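Local coordinates for protein putative tRNA synthase (Salmonella typhimurium, PDB 3DQQ) that probably catalyses the ATP-dependent phosphorylation of 3-oxo-tetronate to 3-oxo-tetronate 4-phosphate, as a member of the four-carbon acid sugar kinase family, at residues 13-18 / 29-34; 172-175 / 181-184; 213-218 / 232-237. All blocks are in the same frame, centred on the assembly; numbering follows the deposited sequence.

Contact 1 (13-18 / 29-34)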
ATOM      1  N   THR A  13      -8.516 -16.558  -6.023  1.00 38.94           N
ATOM      2  CA  THR A  13      -7.244 -17.112  -5.596  1.00 38.97           C
ATOM      3  C   THR A  13      -7.360 -18.409  -4.782  1.00 38.85           C
ATOM      4  O   THR A  13      -6.589 -19.329  -4.973  1.00 39.33           O
ATOM      5  CB  THR A  13      -6.524 -16.041  -4.789  1.00 39.71           C
ATOM      6  OG1 THR A  13      -6.082 -15.071  -5.727  1.00 42.15           O
ATOM      7  CG2 THR A  13      -5.307 -16.575  -3.960  1.00 39.63           C
ATOM      8  N   GLY A  14      -8.319 -18.471  -3.872  1.00 37.80           N
ATOM      9  CA  GLY A  14      -8.597 -19.677  -3.159  1.00 37.31           C
ATOM     10  C   GLY A  14      -9.229 -20.767  -3.992  1.00 37.17           C
ATOM     11  O   GLY A  14      -9.017 -21.928  -3.692  1.00 37.84           O
ATOM     12  N   ALA A  15     -10.045 -20.434  -4.997  1.00 36.50           N
ATOM     13  CA  ALA A  15     -10.536 -21.464  -5.901  1.00 36.43           C
ATOM     14  C   ALA A  15      -9.331 -22.126  -6.490  1.00 36.49           C
ATOM     15  O   ALA A  15      -9.231 -23.334  -6.472  1.00 36.54           O
ATOM     16  CB  ALA A  15     -11.391 -20.899  -7.009  1.00 36.48           C
ATOM     17  N   THR A  16      -8.376 -21.349  -6.994  1.00 37.09           N
ATOM     18  CA  THR A  16      -7.282 -22.009  -7.658  1.00 37.69           C
ATOM     19  C   THR A  16      -6.305 -22.682  -6.673  1.00 37.17           C
ATOM     20  O   THR A  16      -5.699 -23.679  -7.012  1.00 37.00           O
ATOM     21  CB  THR A  16      -6.592 -21.192  -8.840  1.00 37.93           C
ATOM     22  OG1 THR A  16      -5.205 -21.041  -8.579  1.00 40.37           O
ATOM     23  CG2 THR A  16      -7.248 -19.897  -9.167  1.00 36.76           C
ATOM     24  N   ASP A  17      -6.224 -22.202  -5.447  1.00 37.50           N
ATOM     25  CA  ASP A  17      -5.433 -22.866  -4.410  1.00 36.83           C
ATOM     26  C   ASP A  17      -5.985 -24.267  -4.103  1.00 36.54           C
ATOM     27  O   ASP A  17      -5.254 -25.259  -4.138  1.00 37.11           O
ATOM     28  CB  ASP A  17      -5.426 -22.008  -3.147  1.00 38.01           C
ATOM     29  CG  ASP A  17      -4.441 -22.511  -2.064  1.00 41.39           C
ATOM     30  OD1 ASP A  17      -3.245 -22.788  -2.408  1.00 52.77           O
ATOM     31  OD2 ASP A  17      -4.833 -22.593  -0.848  1.00 48.52           O
ATOM     32  N   ILE A  18      -7.281 -24.377  -3.842  1.00 35.14           N
ATOM     33  CA  ILE A  18      -7.844 -25.677  -3.582  1.00 33.87           C
ATOM     34  C   ILE A  18      -7.720 -26.568  -4.810  1.00 33.86           C
ATOM     35  O   ILE A  18      -7.363 -27.746  -4.689  1.00 34.42           O
ATOM     36  CB  ILE A  18      -9.287 -25.600  -3.024  1.00 33.27           C
ATOM     37  CG1 ILE A  18      -9.734 -26.986  -2.556  1.00 32.85           C
ATOM     38  CG2 ILE A  18     -10.257 -25.015  -4.023  1.00 30.54           C
ATOM     39  CD1 ILE A  18     -11.048 -27.010  -1.754  1.00 33.31           C
ATOM     40  N   THR A  29      -8.671 -31.727 -12.201  1.00 32.74           N
ATOM     41  CA  THR A  29      -9.615 -30.723 -11.748  1.00 33.25           C
ATOM     42  C   THR A  29      -9.713 -29.573 -12.749  1.00 33.35           C
ATOM     43  O   THR A  29      -8.707 -29.043 -13.171  1.00 33.33           O
ATOM     44  CB  THR A  29      -9.141 -30.131 -10.407  1.00 33.29           C
ATOM     45  OG1 THR A  29      -9.039 -31.189  -9.454  1.00 34.99           O
ATOM     46  CG2 THR A  29     -10.096 -29.054  -9.909  1.00 32.83           C
ATOM     47  N   VAL A  30     -10.927 -29.187 -13.105  1.00 33.26           N
ATOM     48  CA  VAL A  30     -11.166 -27.994 -13.867  1.00 33.39           C
ATOM     49  C   VAL A  30     -11.685 -26.918 -12.905  1.00 33.77           C
ATOM     50  O   VAL A  30     -12.468 -27.233 -12.033  1.00 33.82           O
ATOM     51  CB  VAL A  30     -12.241 -28.253 -14.896  1.00 33.52           C
ATOM     52  CG1 VAL A  30     -12.788 -26.912 -15.363  1.00 34.00           C
ATOM     53  CG2 VAL A  30     -11.705 -29.139 -16.018  1.00 31.21           C
ATOM     54  N   GLN A  31     -11.236 -25.672 -13.038  1.00 33.97           N
ATOM     55  CA  GLN A  31     -11.867 -24.553 -12.351  1.00 34.19           C
ATOM     56  C   GLN A  31     -12.719 -23.832 -13.342  1.00 34.47           C
ATOM     57  O   GLN A  31     -12.258 -23.567 -14.432  1.00 35.15           O
ATOM     58  CB  GLN A  31     -10.833 -23.587 -11.817  1.00 34.52           C
ATOM     59  CG  GLN A  31     -11.383 -22.272 -11.175  1.00 34.32           C
ATOM     60  CD  GLN A  31     -10.243 -21.419 -10.554  1.00 35.52           C
ATOM     61  OE1 GLN A  31      -9.189 -21.952 -10.212  1.00 37.95           O
ATOM     62  NE2 GLN A  31     -10.459 -20.104 -10.417  1.00 36.80           N
ATOM     63  N   ILE A  32     -13.957 -23.508 -12.973  1.00 34.71           N
ATOM     64  CA  ILE A  32     -14.833 -22.679 -13.803  1.00 35.26           C
ATOM     65  C   ILE A  32     -15.127 -21.406 -13.041  1.00 36.29           C
ATOM     66  O   ILE A  32     -15.495 -21.476 -11.891  1.00 36.23           O
ATOM     67  CB  ILE A  32     -16.183 -23.363 -14.125  1.00 34.43           C
ATOM     68  CG1 ILE A  32     -15.931 -24.699 -14.817  1.00 34.00           C
ATOM     69  CG2 ILE A  32     -17.078 -22.402 -14.944  1.00 32.85           C
ATOM     70  CD1 ILE A  32     -17.206 -25.550 -15.144  1.00 32.87           C
ATOM     71  N   ASN A  33     -15.014 -20.243 -13.677  1.00 38.16           N
ATOM     72  CA  ASN A  33     -15.306 -18.970 -12.981  1.00 39.31           C
ATOM     73  C   ASN A  33     -16.718 -18.511 -13.215  1.00 39.82           C
ATOM     74  O   ASN A  33     -17.190 -18.535 -14.317  1.00 40.17           O
ATOM     75  CB  ASN A  33     -14.273 -17.937 -13.356  1.00 39.61           C
ATOM     76  CG  ASN A  33     -12.862 -18.442 -13.051  1.00 43.91           C
ATOM     77  OD1 ASN A  33     -12.609 -18.980 -11.931  1.00 47.80           O
ATOM     78  ND2 ASN A  33     -11.960 -18.373 -14.055  1.00 47.31           N
ATOM     79  N   ASP A  34     -17.395 -18.156 -12.135  1.00 40.92           N
ATOM     80  CA  ASP A  34     -18.820 -17.918 -12.101  1.00 41.85           C
ATOM     81  C   ASP A  34     -19.613 -19.194 -12.278  1.00 41.71           C
ATOM     82  O   ASP A  34     -19.072 -20.213 -12.694  1.00 42.84           O
ATOM     83  CB  ASP A  34     -19.214 -16.895 -13.146  1.00 43.66           C
ATOM     84  CG  ASP A  34     -20.369 -15.942 -12.666  1.00 51.37           C
ATOM     85  OD1 ASP A  34     -21.104 -16.244 -11.637  1.00 56.62           O
ATOM     86  OD2 ASP A  34     -20.526 -14.876 -13.351  1.00 60.25           O
TER
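Ala15 and Thr16 of helix 12-24 receive the end of Gln31 from strand 29-33, a helix-on-strand contact in the alpha/beta core of the sugar-binding N-terminal domain. The tight part is small and wholly buried. With CG anti to the backbone N (chi1 174°) and the chain extended beyond it, Gln31 carries its amide across to the helix. There the amide packs against methyl carbons: CB of Ala15 lies 3.6 Å from Gln31 NE2, and CG2 of Thr16 comes within 3.6 Å of Gln31 CD. Thr16 N is near Gln31 OE1 but at too poor an angle to bond. The two methyls thus hold the amide on its helix side, while Phe12 of the same helix and Phe377 and Ile379 of the antiparallel neighbour strand 376-382 also touch the glutamine. Ala15 reaches further, to Val48 and Ser50 on strand 46-50, so the helix serves two adjacent strands.

Beyond this patch the segments part. Thr13 is directed away from the strand, Asp17 turns off to Ser224, and at the far end of the strand Asn33, partly exposed, and beyond it the exposed Asp34 make no contact with 13-18. Asn33 nevertheless steadies the buried amide, because Gln31 NE2 donates to Asn33 OD1 over 2.9 Å, meeting a lone pair in the plane of the asparagine carbonyl at an N-H...O angle of 157°.

Contact 2 (172-175 / 181-184)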
ATOM      1  N   ALA A 172      -7.904 -32.353  18.452  1.00 36.92           N
ATOM      2  CA  ALA A 172      -6.717 -33.098  17.980  1.00 36.63           C
ATOM      3  C   ALA A 172      -6.572 -34.465  18.623  1.00 36.70           C
ATOM      4  O   ALA A 172      -6.376 -35.488  17.957  1.00 36.95           O
ATOM      5  CB  ALA A 172      -5.498 -32.294  18.241  1.00 35.78           C
ATOM      6  N   GLN A 173      -6.707 -34.503  19.930  1.00 37.11           N
ATOM      7  CA  GLN A 173      -6.578 -35.780  20.632  1.00 36.84           C
ATOM      8  C   GLN A 173      -7.524 -36.870  20.132  1.00 37.13           C
ATOM      9  O   GLN A 173      -7.148 -38.042  20.148  1.00 38.35           O
ATOM     10  CB  GLN A 173      -6.771 -35.582  22.126  1.00 36.65           C
ATOM     11  CG  GLN A 173      -5.602 -34.904  22.777  1.00 36.49           C
ATOM     12  CD  GLN A 173      -5.683 -33.385  22.821  1.00 39.64           C
ATOM     13  OE1 GLN A 173      -6.647 -32.768  22.319  1.00 40.83           O
ATOM     14  NE2 GLN A 173      -4.650 -32.758  23.434  1.00 38.66           N
ATOM     15  N   THR A 174      -8.745 -36.530  19.711  1.00 36.89           N
ATOM     16  CA  THR A 174      -9.650 -37.557  19.167  1.00 36.93           C
ATOM     17  C   THR A 174      -9.147 -38.067  17.806  1.00 37.21           C
ATOM     18  O   THR A 174      -9.122 -39.252  17.524  1.00 36.35           O
ATOM     19  CB  THR A 174     -11.043 -37.001  18.993  1.00 36.84           C
ATOM     20  OG1 THR A 174     -11.534 -36.524  20.243  1.00 35.22           O
ATOM     21  CG2 THR A 174     -11.995 -38.047  18.432  1.00 36.28           C
ATOM     22  N   LEU A 175      -8.757 -37.141  16.952  1.00 38.39           N
ATOM     23  CA  LEU A 175      -8.168 -37.489  15.673  1.00 39.03           C
ATOM     24  C   LEU A 175      -7.011 -38.445  15.921  1.00 39.66           C
ATOM     25  O   LEU A 175      -6.821 -39.407  15.197  1.00 39.52           O
ATOM     26  CB  LEU A 175      -7.674 -36.213  14.987  1.00 38.80           C
ATOM     27  CG  LEU A 175      -8.557 -35.486  13.970  1.00 38.72           C
ATOM     28  CD1 LEU A 175     -10.014 -35.703  14.117  1.00 38.19           C
ATOM     29  CD2 LEU A 175      -8.250 -34.027  14.029  1.00 39.31           C
ATOM     30  N   ALA A 181     -12.846 -43.513  16.521  1.00 34.13           N
ATOM     31  CA  ALA A 181     -13.026 -42.528  17.603  1.00 33.53           C
ATOM     32  C   ALA A 181     -13.578 -41.232  17.043  1.00 33.42           C
ATOM     33  O   ALA A 181     -14.477 -40.630  17.637  1.00 33.52           O
ATOM     34  CB  ALA A 181     -11.687 -42.265  18.362  1.00 31.82           C
ATOM     35  N   THR A 182     -13.021 -40.783  15.923  1.00 33.11           N
ATOM     36  CA  THR A 182     -13.445 -39.514  15.367  1.00 33.86           C
ATOM     37  C   THR A 182     -14.863 -39.610  14.861  1.00 34.47           C
ATOM     38  O   THR A 182     -15.666 -38.696  15.055  1.00 35.13           O
ATOM     39  CB  THR A 182     -12.546 -39.040  14.233  1.00 33.79           C
ATOM     40  OG1 THR A 182     -11.199 -38.989  14.712  1.00 33.82           O
ATOM     41  CG2 THR A 182     -12.953 -37.654  13.756  1.00 31.33           C
ATOM     42  N   ARG A 183     -15.196 -40.735  14.260  1.00 34.68           N
ATOM     43  CA  ARG A 183     -16.550 -40.921  13.714  1.00 34.76           C
ATOM     44  C   ARG A 183     -17.562 -41.085  14.846  1.00 33.88           C
ATOM     45  O   ARG A 183     -18.696 -40.685  14.734  1.00 33.82           O
ATOM     46  CB  ARG A 183     -16.483 -42.070  12.714  1.00 34.57           C
ATOM     47  CG  ARG A 183     -17.664 -42.880  12.389  1.00 35.14           C
ATOM     48  CD  ARG A 183     -17.156 -43.822  11.265  1.00 38.79           C
ATOM     49  NE  ARG A 183     -17.721 -45.178  11.172  1.00 43.54           N
ATOM     50  CZ  ARG A 183     -17.634 -46.127  12.108  1.00 44.24           C
ATOM     51  NH1 ARG A 183     -17.095 -45.894  13.323  1.00 47.10           N
ATOM     52  NH2 ARG A 183     -18.143 -47.311  11.843  1.00 42.72           N
ATOM     53  N   ALA A 184     -17.124 -41.615  15.966  1.00 33.55           N
ATOM     54  CA  ALA A 184     -18.010 -41.755  17.094  1.00 33.67           C
ATOM     55  C   ALA A 184     -18.302 -40.367  17.660  1.00 34.01           C
ATOM     56  O   ALA A 184     -19.456 -40.049  17.954  1.00 35.11           O
ATOM     57  CB  ALA A 184     -17.403 -42.665  18.139  1.00 31.95           C
TER
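Thr174 and Leu175 meet Ala181 and Thr182 where the short helix 172-177 gives way to helix 179-191, two consecutive helices joined by a tight connection at the periphery of the sugar-binding N-terminal domain. In the first shell methyl groups do most of the touching, against one another and against backbone carbonyl oxygens. Thr174 sends its CG2 across the gap, and this methyl settles over the backbone of the second helix, 3.7 Å from the carbonyl O of Ala181 and equally far from CA of Thr182. In the reverse direction CB of Ala181 approaches the carbonyl O of Thr174 at 4.0 Å. Leu175 starts from a CB that is directed away from helix 179-191, yet its branched end swings back, and CD1 lies 3.5 Å from CG2 of Thr182 and close to OG1 of that residue as well. The leucine therefore touches both branches of the threonine.

The rotation of Thr182 is consistent with a bond made one turn back along the chain. Its OG1 stands anti to the carbonyl carbon (chi1 -55°), and from there the hydroxyl is hydrogen-bonded to the backbone O of Gly178, the residue between the two helices. CG2, anti to the backbone N, is turned to CD1 of Leu175. One layer further out, Ile170 of strand 167-170 touches both Leu175 and Thr182, while helix 204-214 supplies His206 to Leu175 and Val213 to Thr182. The start of helix 172-177 is tied down by Asp200, whose OD2 accepts a hydrogen bond from the backbone N of Ala172.

Because the Thr182 hydroxyl is spent on Gly178, cohesion between the helices probably rests on van der Waals contact, with directional bonds made around it.

Contact 3 (213-218 / 232-237)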
ATOM      1  N   VAL A 213     -12.274 -39.969   7.380  1.00 32.22           N
ATOM      2  CA  VAL A 213     -13.537 -40.053   8.101  1.00 31.92           C
ATOM      3  C   VAL A 213     -14.666 -39.538   7.193  1.00 32.12           C
ATOM      4  O   VAL A 213     -15.723 -40.134   7.153  1.00 31.87           O
ATOM      5  CB  VAL A 213     -13.465 -39.251   9.418  1.00 31.58           C
ATOM      6  CG1 VAL A 213     -14.804 -39.180  10.072  1.00 28.82           C
ATOM      7  CG2 VAL A 213     -12.413 -39.860  10.338  1.00 30.83           C
ATOM      8  N   LEU A 214     -14.398 -38.465   6.441  1.00 32.12           N
ATOM      9  CA  LEU A 214     -15.416 -37.736   5.703  1.00 32.02           C
ATOM     10  C   LEU A 214     -15.484 -38.044   4.222  1.00 32.63           C
ATOM     11  O   LEU A 214     -16.157 -37.369   3.498  1.00 31.79           O
ATOM     12  CB  LEU A 214     -15.182 -36.259   5.891  1.00 31.50           C
ATOM     13  CG  LEU A 214     -15.259 -35.762   7.355  1.00 30.89           C
ATOM     14  CD1 LEU A 214     -14.510 -34.438   7.446  1.00 27.79           C
ATOM     15  CD2 LEU A 214     -16.711 -35.659   7.868  1.00 21.39           C
ATOM     16  N   ARG A 215     -14.821 -39.095   3.761  1.00 34.27           N
ATOM     17  CA  ARG A 215     -14.942 -39.515   2.366  1.00 34.36           C
ATOM     18  C   ARG A 215     -16.346 -39.406   1.783  1.00 33.55           C
ATOM     19  O   ARG A 215     -16.511 -39.072   0.632  1.00 32.96           O
ATOM     20  CB  ARG A 215     -14.528 -40.972   2.208  1.00 34.91           C
ATOM     21  CG  ARG A 215     -14.090 -41.282   0.783  1.00 36.99           C
ATOM     22  CD  ARG A 215     -13.948 -42.773   0.500  1.00 39.60           C
ATOM     23  NE  ARG A 215     -15.164 -43.506   0.817  1.00 43.80           N
ATOM     24  CZ  ARG A 215     -15.174 -44.784   1.178  1.00 46.96           C
ATOM     25  NH1 ARG A 215     -14.035 -45.483   1.214  1.00 48.78           N
ATOM     26  NH2 ARG A 215     -16.333 -45.378   1.466  1.00 46.97           N
ATOM     27  N   ASP A 216     -17.363 -39.741   2.554  1.00 33.29           N
ATOM     28  CA  ASP A 216     -18.722 -39.763   2.014  1.00 33.03           C
ATOM     29  C   ASP A 216     -19.678 -38.763   2.604  1.00 31.70           C
ATOM     30  O   ASP A 216     -20.871 -38.885   2.421  1.00 31.95           O
ATOM     31  CB  ASP A 216     -19.312 -41.119   2.188  1.00 33.11           C
ATOM     32  CG  ASP A 216     -18.475 -42.196   1.569  1.00 39.21           C
ATOM     33  OD1 ASP A 216     -17.632 -41.870   0.699  1.00 49.63           O
ATOM     34  OD2 ASP A 216     -18.679 -43.395   1.913  1.00 48.67           O
ATOM     35  N   ALA A 217     -19.189 -37.764   3.299  1.00 30.88           N
ATOM     36  CA  ALA A 217     -20.080 -36.714   3.756  1.00 31.16           C
ATOM     37  C   ALA A 217     -20.684 -36.026   2.498  1.00 31.66           C
ATOM     38  O   ALA A 217     -19.991 -35.792   1.492  1.00 32.92           O
ATOM     39  CB  ALA A 217     -19.335 -35.732   4.656  1.00 29.72           C
ATOM     40  N   PRO A 218     -21.981 -35.731   2.519  1.00 31.18           N
ATOM     41  CA  PRO A 218     -22.599 -35.013   1.403  1.00 30.45           C
ATOM     42  C   PRO A 218     -22.136 -33.591   1.250  1.00 30.14           C
ATOM     43  O   PRO A 218     -22.047 -33.102   0.133  1.00 30.47           O
ATOM     44  CB  PRO A 218     -24.071 -35.001   1.748  1.00 29.85           C
ATOM     45  CG  PRO A 218     -24.249 -35.925   2.821  1.00 31.12           C
ATOM     46  CD  PRO A 218     -22.957 -36.061   3.551  1.00 31.44           C
ATOM     47  N   ARG A 232      -6.370 -37.585  -1.020  1.00 39.18           N
ATOM     48  CA  ARG A 232      -5.540 -38.745  -0.743  1.00 40.20           C
ATOM     49  C   ARG A 232      -6.310 -39.996  -0.437  1.00 41.76           C
ATOM     50  O   ARG A 232      -5.751 -41.090  -0.541  1.00 42.54           O
ATOM     51  CB  ARG A 232      -4.605 -38.469   0.408  1.00 40.46           C
ATOM     52  CG  ARG A 232      -3.670 -37.320   0.120  1.00 40.44           C
ATOM     53  CD  ARG A 232      -2.561 -37.205   1.082  1.00 40.27           C
ATOM     54  NE  ARG A 232      -1.742 -36.103   0.647  1.00 41.37           N
ATOM     55  CZ  ARG A 232      -0.850 -35.472   1.390  1.00 42.55           C
ATOM     56  NH1 ARG A 232      -0.600 -35.852   2.628  1.00 43.99           N
ATOM     57  NH2 ARG A 232      -0.190 -34.451   0.869  1.00 42.46           N
ATOM     58  N   GLN A 233      -7.577 -39.876  -0.047  1.00 43.16           N
ATOM     59  CA  GLN A 233      -8.410 -41.058   0.012  1.00 43.94           C
ATOM     60  C   GLN A 233      -8.623 -41.624  -1.359  1.00 45.22           C
ATOM     61  O   GLN A 233      -8.701 -42.824  -1.498  1.00 45.97           O
ATOM     62  CB  GLN A 233      -9.767 -40.768   0.596  1.00 44.03           C
ATOM     63  CG  GLN A 233      -9.767 -40.870   2.060  1.00 44.83           C
ATOM     64  CD  GLN A 233      -9.353 -42.225   2.536  1.00 44.72           C
ATOM     65  OE1 GLN A 233      -9.959 -43.239   2.170  1.00 45.47           O
ATOM     66  NE2 GLN A 233      -8.317 -42.264   3.372  1.00 41.69           N
ATOM     67  N   TRP A 234      -8.744 -40.782  -2.375  1.00 46.26           N
ATOM     68  CA  TRP A 234      -9.024 -41.293  -3.713  1.00 47.61           C
ATOM     69  C   TRP A 234      -7.733 -41.626  -4.396  1.00 49.13           C
ATOM     70  O   TRP A 234      -7.702 -42.373  -5.335  1.00 49.08           O
ATOM     71  CB  TRP A 234      -9.840 -40.297  -4.523  1.00 46.35           C
ATOM     72  CG  TRP A 234     -11.121 -39.991  -3.861  1.00 45.31           C
ATOM     73  CD1 TRP A 234     -11.471 -38.844  -3.237  1.00 43.99           C
ATOM     74  CD2 TRP A 234     -12.220 -40.874  -3.714  1.00 45.95           C
ATOM     75  NE1 TRP A 234     -12.716 -38.943  -2.715  1.00 42.81           N
ATOM     76  CE2 TRP A 234     -13.209 -40.186  -2.984  1.00 44.34           C
ATOM     77  CE3 TRP A 234     -12.481 -42.180  -4.146  1.00 44.68           C
ATOM     78  CZ2 TRP A 234     -14.447 -40.755  -2.674  1.00 44.90           C
ATOM     79  CZ3 TRP A 234     -13.708 -42.752  -3.824  1.00 45.09           C
ATOM     80  CH2 TRP A 234     -14.681 -42.030  -3.101  1.00 45.48           C
ATOM     81  N   ALA A 235      -6.637 -41.087  -3.892  1.00 52.50           N
ATOM     82  CA  ALA A 235      -5.330 -41.420  -4.448  1.00 54.80           C
ATOM     83  C   ALA A 235      -5.013 -42.859  -4.077  1.00 57.24           C
ATOM     84  O   ALA A 235      -4.363 -43.546  -4.855  1.00 58.20           O
ATOM     85  CB  ALA A 235      -4.226 -40.442  -3.933  1.00 54.90           C
ATOM     86  N   LYS A 236      -5.536 -43.303  -2.916  1.00 59.74           N
ATOM     87  CA  LYS A 236      -5.211 -44.600  -2.277  1.00 61.15           C
ATOM     88  C   LYS A 236      -5.285 -45.846  -3.149  1.00 62.73           C
ATOM     89  O   LYS A 236      -4.535 -46.784  -2.897  1.00 63.12           O
ATOM     90  CB  LYS A 236      -6.048 -44.838  -0.994  1.00 61.41           C
ATOM     91  CG  LYS A 236      -5.543 -44.055   0.239  1.00 61.55           C
ATOM     92  CD  LYS A 236      -5.829 -44.762   1.588  1.00 61.69           C
ATOM     93  CE  LYS A 236      -5.605 -43.819   2.809  1.00 61.52           C
ATOM     94  NZ  LYS A 236      -6.356 -44.262   4.039  1.00 61.24           N
ATOM     95  N   HIS A 237      -6.149 -45.885  -4.160  1.00 64.60           N
ATOM     96  CA  HIS A 237      -6.143 -47.056  -5.091  1.00 65.79           C
ATOM     97  C   HIS A 237      -5.419 -46.804  -6.452  1.00 66.83           C
ATOM     98  O   HIS A 237      -5.439 -47.677  -7.347  1.00 67.00           O
ATOM     99  CB  HIS A 237      -7.579 -47.631  -5.284  1.00 66.17           C
ATOM    100  CG  HIS A 237      -8.080 -48.422  -4.105  1.00 67.05           C
ATOM    101  ND1 HIS A 237      -7.706 -49.735  -3.873  1.00 67.77           N
ATOM    102  CD2 HIS A 237      -8.917 -48.084  -3.090  1.00 66.99           C
ATOM    103  CE1 HIS A 237      -8.291 -50.170  -2.769  1.00 67.52           C
ATOM    104  NE2 HIS A 237      -9.030 -49.188  -2.277  1.00 67.34           N
TER
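Arg215 lays the middle of its side chain against the indole of Trp234. Its CG is anti to the backbone N and the chain runs on extended to CD, so that CG comes 3.5 Å from Trp234 CZ2 and CD 3.7 Å from Trp234 CH2. The CD methylene makes an off-centre CH-pi contact with the six-membered ring, 4.2 Å from its centroid and 29° off the ring normal. At chi3 (55°) the chain then bends, which turns the guanidinium back toward its own segment. Its plane is inclined by 39° to the indole.

The bend has a clear partner. Asp216 takes the guanidinium side-on in a salt bridge, with Arg215 NE to Asp216 OD1 at 3.0 Å, almost straight, and Arg215 NH2 to Asp216 OD2 at 3.1 Å; both carboxylate oxygens are met on the syn side. These two residues are the central pair of a type I beta turn from Leu214 to Ala217, which leads from helix 204-214 into strand 219-222 of the alpha/beta domain; helix 224-235, carrying Trp234, follows that strand. Gln79 NE2 is hydrogen-bonded to the carbonyl O atoms of Leu214 and Ala217.

From helix 224-235 the indole of Trp234 reaches the arginine. It also touches Lys4 and Met27.

In the fold
Contacts 2 and 3 adjoin, their centres about 17 Å apart: Val213, late in helix 204-214, sets its CG2 4.0 Å from CB of Thr182, so the helix pair of contact 2 rests on the helix that leads into the turn of contact 3. Contact 1 lies deeper, near the middle of the chain; its centre is about 20 Å from that of contact 3 and about 31 Å from that of contact 2, and it touches neither. It is also the one near the nucleotide site, since the side chain of Thr16 is about 10 Å from Gly362, which probably binds ATP, as inferred by similarity. Contacts 2 and 3 lie away from the annotated sites.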